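Local structure of cortical-lytic enzyme (Clostridium perfringens, 5JIP) at residues I52-L57 against V95-F100. The protein is a muramidase of glycoside hydrolase family 25 involved in hydrolysing the spore cortex peptidoglycan during germination. Numbering follows the deposited sequence.
Sequences IDNKFL and VLQQGF
F56 is the main bump of this contact. Its ring is a knob set into a hole on helix 83-100 formed by V95, L96, G99 and F100. The floor of the hole is G99, where the absence of a side chain lets the ring come down to the backbone: F56 CE2 lies 3.6 Å from G99 CA. V95 forms one wall, with CG1 3.8 Å from F56 CD2. F100 forms another. The two rings make an offset edge-to-face pair, the edge of F56 toward the face of F100, with planes at 76° and centroids 5.6 Å apart. CG of F56 stands anti to the backbone N (chi1 173°), which carries the ring across to helix 83-100. V95 O also meets the ring edge near its plane; this carbonyl already accepts the backbone N-H of G99.

Smaller bumps, I52 and L57, meet the helix beside the knob. I52 lays CG1 and CD1 against V95 CG1, and CD1 also nears the amide oxygen of Q98. Q98 NE2 is hydrogen-bonded to D94 OD1. L57 drops CD2 onto the helix backbone at Q98 and G99, 3.5 Å from Q98 O. One water donates to both L57 O and G99 O and bridges helices 56-66 and 83-100.

D53 OD1 accepts from K55 N at 2.8 Å, a capping bond at the turn into helix 56-66, while OD2 forms a salt bridge with R41.

The contact joins two helices of the TIM-barrel domain over strands 38-44 and 70-75; F56 also touches L40, A42 and A72 there. Direct contacts between the segments are van der Waals, carbon to carbon and carbon to uncharged oxygen, with no charged pair among them. Shape fit and burial of the F56 ring therefore probably carry the contact, and the water adds a polar link.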
ATOM      1  N   ILE A  52     -34.119  10.332   7.202  1.00 10.89           N
ATOM      2  CA  ILE A  52     -33.562  10.148   5.873  1.00 12.14           C
ATOM      3  C   ILE A  52     -33.773  11.428   5.093  1.00 11.42           C
ATOM      4  O   ILE A  52     -34.829  12.071   5.191  1.00 11.10           O
ATOM      5  CB  ILE A  52     -34.216   8.954   5.156  1.00 12.30           C
ATOM      6  CG1 ILE A  52     -33.517   8.696   3.825  1.00 14.55           C
ATOM      7  CG2 ILE A  52     -35.681   9.232   4.850  1.00 24.36           C
ATOM      8  CD1 ILE A  52     -33.885   7.354   3.190  1.00 25.98           C
ATOM      9  N   ASP A  53     -32.754  11.847   4.358  1.00  7.97           N
ATOM     10  CA  ASP A  53     -32.899  13.010   3.505  1.00  8.04           C
ATOM     11  C   ASP A  53     -33.959  12.713   2.443  1.00  9.26           C
ATOM     12  O   ASP A  53     -33.995  11.622   1.869  1.00  8.51           O
ATOM     13  CB  ASP A  53     -31.548  13.370   2.865  1.00  8.83           C
ATOM     14  CG  ASP A  53     -31.659  14.514   1.875  1.00  8.30           C
ATOM     15  OD1 ASP A  53     -32.144  14.278   0.752  1.00  6.78           O
ATOM     16  OD2 ASP A  53     -31.268  15.660   2.206  1.00  8.59           O
ATOM     17  N   ASN A  54     -34.858  13.671   2.211  1.00  8.58           N
ATOM     18  CA  ASN A  54     -36.041  13.397   1.393  1.00 12.43           C
ATOM     19  C   ASN A  54     -35.770  13.331  -0.106  1.00 15.14           C
ATOM     20  O   ASN A  54     -36.683  12.952  -0.858  1.00 10.17           O
ATOM     21  CB  ASN A  54     -37.112  14.442   1.674  1.00 11.35           C
ATOM     22  CG  ASN A  54     -37.717  14.263   3.050  1.00 12.90           C
ATOM     23  OD1 ASN A  54     -38.182  13.168   3.384  1.00 15.32           O
ATOM     24  ND2 ASN A  54     -37.667  15.306   3.866  1.00 14.02           N
ATOM     25  N   LYS A  55     -34.565  13.702  -0.564  1.00 10.19           N
ATOM     26  CA  LYS A  55     -34.172  13.523  -1.951  1.00  8.04           C
ATOM     27  C   LYS A  55     -33.070  12.483  -2.131  1.00  7.29           C
ATOM     28  O   LYS A  55     -32.751  12.138  -3.274  1.00 10.93           O
ATOM     29  CB  LYS A  55     -33.699  14.861  -2.553  1.00 12.47           C
ATOM     30  CG  LYS A  55     -34.813  15.902  -2.757  1.00  8.29           C
ATOM     31  CD  LYS A  55     -35.658  15.528  -3.931  1.00 20.36           C
ATOM     32  CE  LYS A  55     -36.473  16.714  -4.392  1.00 28.94           C
ATOM     33  NZ  LYS A  55     -37.353  16.340  -5.540  1.00 44.24           N
ATOM     34  N   PHE A  56     -32.521  11.933  -1.042  1.00  7.00           N
ATOM     35  CA  PHE A  56     -31.386  11.026  -1.173  1.00  5.16           C
ATOM     36  C   PHE A  56     -31.678   9.865  -2.125  1.00  7.46           C
ATOM     37  O   PHE A  56     -30.912   9.606  -3.058  1.00  7.74           O
ATOM     38  CB  PHE A  56     -30.962  10.507   0.197  1.00  7.39           C
ATOM     39  CG  PHE A  56     -29.917   9.438   0.118  1.00  7.91           C
ATOM     40  CD1 PHE A  56     -28.729   9.686  -0.544  1.00  5.56           C
ATOM     41  CD2 PHE A  56     -30.123   8.195   0.676  1.00  5.45           C
ATOM     42  CE1 PHE A  56     -27.771   8.715  -0.674  1.00  7.32           C
ATOM     43  CE2 PHE A  56     -29.169   7.213   0.566  1.00  8.36           C
ATOM     44  CZ  PHE A  56     -27.978   7.471  -0.113  1.00  9.48           C
ATOM     45  N   LEU A  57     -32.757   9.127  -1.892  1.00  8.81           N
ATOM     46  CA  LEU A  57     -32.985   7.956  -2.728  1.00  8.15           C
ATOM     47  C   LEU A  57     -33.078   8.353  -4.198  1.00  7.70           C
ATOM     48  O   LEU A  57     -32.439   7.744  -5.063  1.00  7.87           O
ATOM     49  CB  LEU A  57     -34.244   7.213  -2.275  1.00  9.36           C
ATOM     50  CG  LEU A  57     -34.238   6.706  -0.843  1.00 16.72           C
ATOM     51  CD1 LEU A  57     -35.538   5.988  -0.563  1.00 18.49           C
ATOM     52  CD2 LEU A  57     -33.057   5.810  -0.605  1.00 15.01           C
ATOM     53  N   VAL A  95     -29.425   3.438   5.783  1.00  9.74           N
ATOM     54  CA  VAL A  95     -29.884   4.386   4.759  1.00  8.05           C
ATOM     55  C   VAL A  95     -29.029   4.287   3.503  1.00 10.38           C
ATOM     56  O   VAL A  95     -29.551   4.293   2.384  1.00 10.10           O
ATOM     57  CB  VAL A  95     -29.901   5.817   5.316  1.00  7.86           C
ATOM     58  CG1 VAL A  95     -30.241   6.866   4.235  1.00 10.76           C
ATOM     59  CG2 VAL A  95     -30.895   5.897   6.428  1.00 10.71           C
ATOM     60  N   LEU A  96     -27.706   4.214   3.664  1.00  9.85           N
ATOM     61  CA  LEU A  96     -26.824   4.111   2.500  1.00 10.16           C
ATOM     62  C   LEU A  96     -27.255   2.981   1.584  1.00 10.31           C
ATOM     63  O   LEU A  96     -27.304   3.153   0.357  1.00  9.67           O
ATOM     64  CB  LEU A  96     -25.379   3.895   2.929  1.00  8.28           C
ATOM     65  CG  LEU A  96     -24.667   5.119   3.493  1.00  6.44           C
ATOM     66  CD1 LEU A  96     -23.415   4.674   4.253  1.00  8.45           C
ATOM     67  CD2 LEU A  96     -24.302   6.165   2.443  1.00  9.43           C
ATOM     68  N   GLN A  97     -27.548   1.806   2.162  1.00 10.24           N
ATOM     69  CA  GLN A  97     -27.955   0.669   1.347  1.00 10.05           C
ATOM     70  C   GLN A  97     -29.301   0.915   0.686  1.00 13.02           C
ATOM     71  O   GLN A  97     -29.540   0.436  -0.432  1.00 11.94           O
ATOM     72  CB  GLN A  97     -27.992  -0.592   2.191  1.00 11.37           C
ATOM     73  CG  GLN A  97     -26.630  -0.996   2.658  1.00 13.92           C
ATOM     74  CD  GLN A  97     -26.659  -2.161   3.603  1.00 15.36           C
ATOM     75  OE1 GLN A  97     -26.525  -3.305   3.196  1.00 15.67           O
ATOM     76  NE2 GLN A  97     -26.808  -1.872   4.880  1.00 15.12           N
ATOM     77  N   GLN A  98     -30.199   1.641   1.353  1.00 11.37           N
ATOM     78  CA  GLN A  98     -31.456   1.982   0.700  1.00 12.91           C
ATOM     79  C   GLN A  98     -31.201   2.794  -0.561  1.00 15.50           C
ATOM     80  O   GLN A  98     -31.902   2.641  -1.568  1.00 12.09           O
ATOM     81  CB  GLN A  98     -32.367   2.763   1.651  1.00 11.27           C
ATOM     82  CG  GLN A  98     -32.783   2.013   2.886  1.00 13.51           C
ATOM     83  CD  GLN A  98     -33.765   2.803   3.737  1.00 12.55           C
ATOM     84  OE1 GLN A  98     -34.645   3.486   3.209  1.00 19.49           O
ATOM     85  NE2 GLN A  98     -33.624   2.714   5.040  1.00 15.14           N
ATOM     86  N   GLY A  99     -30.201   3.669  -0.527  1.00 10.62           N
ATOM     87  CA  GLY A  99     -29.908   4.522  -1.642  1.00  9.98           C
ATOM     88  C   GLY A  99     -29.069   3.858  -2.707  1.00 12.49           C
ATOM     89  O   GLY A  99     -29.297   4.069  -3.893  1.00 12.67           O
ATOM     90  N   PHE A 100     -28.094   3.059  -2.303  1.00  8.44           N
ATOM     91  CA  PHE A 100     -27.129   2.532  -3.251  1.00  8.52           C
ATOM     92  C   PHE A 100     -27.267   1.041  -3.524  1.00 12.76           C
ATOM     93  O   PHE A 100     -26.613   0.545  -4.449  1.00 12.73           O
ATOM     94  CB  PHE A 100     -25.696   2.808  -2.759  1.00  9.12           C
ATOM     95  CG  PHE A 100     -25.319   4.260  -2.738  1.00  9.14           C
ATOM     96  CD1 PHE A 100     -25.231   4.990  -3.916  1.00  8.87           C
ATOM     97  CD2 PHE A 100     -25.034   4.892  -1.534  1.00  7.79           C
ATOM     98  CE1 PHE A 100     -24.876   6.345  -3.915  1.00  6.81           C
ATOM     99  CE2 PHE A 100     -24.670   6.245  -1.511  1.00  6.35           C
ATOM    100  CZ  PHE A 100     -24.583   6.981  -2.723  1.00 10.76           C
TER
HETATM  101  O   HOH W   1     -31.978   5.015  -4.585  1.00 12.97           O